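Local coordinates for ecto-NAD+ glycohydrolase (CD38 molecule) (Bos taurus, PDB 3GC6), which belongs to the ADP-ribosyl cyclase (CD38) family of disulfide-bonded ectoenzymes, here in a glycosylated form, at residues E107-G112 and E151-R156. The protein carries 1 engineered substitution. Sequence-based numbering, arbitrary orientation.
Sequences EDTLLG and EVLSER
Leu153 reaches from helix 145-159 to the first turn of helix 110-115 and divides its two methyls between Leu111 and Gly112. Leu153 CD1 lies against the Leu111 side chain, 3.9 Å from Leu111 CD1 and equally near Leu111 CB. Leu153 CD2 rests on the backbone, 3.7 Å from Gly112 N. With CG roughly anti to the backbone N (chi1 -155°), the branched end of Leu153 continues toward helix 110-115. Leu111 and Leu153 pass at a slant, touching through Leu153 CD1 on one side and Leu111 CB and CD1 on the other. Leu153 CD2 also comes within 3.9 Å of Gly112 CA. In this ADP-ribosyl cyclase fold, helix 145-159, which precedes strand 164-170 of the parallel sheet, packs here on the N-terminal turn of helix 110-115, near the centre of the chain; Leu71 and Ile72 of helix 69-74 touch Leu111, and Leu106 touches Leu153. The same Gly112 N donates to Thr109 OG1 at 3.0 Å with an N-H...O angle of 147°, the capping bond of Thr109 as N-cap of helix 110-115. For this, OG1 sits between the backbone N and the carbonyl carbon (chi1 62°). Two hydrogen bonds hold the Thr109 hydroxyl, from Gly112 N and to Leu106 O. Leu153 CD2 stands 4.2 Å from Thr109 OG1, a looser approach than that to the amide. The other side of helix 145-159 is more open: Glu151 and Glu155 are partly exposed and turn from the leucines, Glu155 OE2 forming a salt bridge with Lys65 NZ.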
# COMPACT_ATOMS: atom_id res chain seq x y z
N GLU A 107 -3.34 -1.23 18.79
CA GLU A 107 -1.98 -1.13 18.26
C GLU A 107 -1.78 -1.91 16.97
O GLU A 107 -0.70 -1.87 16.37
CB GLU A 107 -0.98 -1.57 19.33
CG GLU A 107 -0.98 -0.70 20.57
CD GLU A 107 -2.20 -0.92 21.48
OE1 GLU A 107 -2.80 -2.01 21.45
OE2 GLU A 107 -2.55 -0.02 22.25
N ASP A 108 -2.84 -2.58 16.50
CA ASP A 108 -2.81 -3.30 15.24
C ASP A 108 -3.54 -2.53 14.12
O ASP A 108 -3.63 -3.00 12.99
CB ASP A 108 -3.40 -4.70 15.40
CG ASP A 108 -2.60 -5.56 16.36
OD1 ASP A 108 -1.35 -5.67 16.15
OD2 ASP A 108 -3.19 -6.14 17.31
N THR A 109 -4.13 -1.37 14.46
CA THR A 109 -4.66 -0.48 13.43
C THR A 109 -3.47 0.23 12.77
O THR A 109 -2.36 0.23 13.34
CB THR A 109 -5.60 0.60 14.04
OG1 THR A 109 -4.89 1.44 14.97
CG2 THR A 109 -6.78 -0.09 14.76
N LEU A 110 -3.67 0.87 11.62
CA LEU A 110 -2.54 1.56 10.96
C LEU A 110 -1.91 2.59 11.90
O LEU A 110 -0.70 2.57 12.18
CB LEU A 110 -3.00 2.22 9.67
CG LEU A 110 -1.91 2.77 8.74
CD1 LEU A 110 -2.45 2.88 7.30
CD2 LEU A 110 -1.46 4.14 9.23
N LEU A 111 -2.76 3.48 12.42
CA LEU A 111 -2.22 4.57 13.24
C LEU A 111 -1.63 4.04 14.56
O LEU A 111 -0.63 4.59 15.07
CB LEU A 111 -3.29 5.66 13.48
CG LEU A 111 -3.67 6.43 12.22
CD1 LEU A 111 -4.76 7.46 12.54
CD2 LEU A 111 -2.41 7.15 11.59
N GLY A 112 -2.31 3.05 15.17
CA GLY A 112 -1.81 2.45 16.41
C GLY A 112 -0.46 1.79 16.17
O GLY A 112 0.43 1.84 17.03
N GLU A 151 -5.96 8.98 23.34
CA GLU A 151 -7.34 9.19 23.79
C GLU A 151 -8.26 9.23 22.58
O GLU A 151 -9.29 8.53 22.54
CB GLU A 151 -7.40 10.47 24.66
CG GLU A 151 -8.69 11.22 24.79
CD GLU A 151 -8.38 12.66 25.26
OE1 GLU A 151 -7.60 12.81 26.23
OE2 GLU A 151 -8.85 13.64 24.64
N VAL A 152 -7.95 10.05 21.56
CA VAL A 152 -8.87 10.18 20.46
C VAL A 152 -8.86 8.91 19.59
O VAL A 152 -9.91 8.48 19.08
CB VAL A 152 -8.64 11.46 19.62
CG1 VAL A 152 -7.28 11.46 19.03
CG2 VAL A 152 -9.75 11.60 18.55
N LEU A 153 -7.69 8.30 19.43
CA LEU A 153 -7.67 7.03 18.69
C LEU A 153 -8.54 6.01 19.39
O LEU A 153 -9.27 5.25 18.75
CB LEU A 153 -6.25 6.48 18.50
CG LEU A 153 -6.07 5.56 17.29
CD1 LEU A 153 -6.21 6.33 15.96
CD2 LEU A 153 -4.74 4.83 17.40
N SER A 154 -8.42 5.97 20.71
CA SER A 154 -9.22 5.01 21.53
C SER A 154 -10.71 5.24 21.36
O SER A 154 -11.50 4.28 21.25
CB SER A 154 -8.88 5.17 23.02
OG SER A 154 -7.61 4.63 23.30
N GLU A 155 -11.13 6.50 21.40
CA GLU A 155 -12.56 6.84 21.20
C GLU A 155 -13.07 6.36 19.87
O GLU A 155 -14.14 5.76 19.79
CB GLU A 155 -12.77 8.36 21.29
CG GLU A 155 -12.52 8.90 22.68
CD GLU A 155 -12.85 10.39 22.81
OE1 GLU A 155 -12.90 11.09 21.78
OE2 GLU A 155 -13.02 10.87 23.95
N ARG A 156 -12.31 6.63 18.81
CA ARG A 156 -12.79 6.29 17.48
C ARG A 156 -12.83 4.77 17.32
O ARG A 156 -13.77 4.21 16.75
CB ARG A 156 -11.94 6.97 16.41
CG ARG A 156 -12.04 8.50 16.46
CD ARG A 156 -13.42 8.97 15.96
NE ARG A 156 -13.60 8.64 14.55
CZ ARG A 156 -13.30 9.47 13.54
NH1 ARG A 156 -12.82 10.68 13.81
NH2 ARG A 156 -13.48 9.09 12.28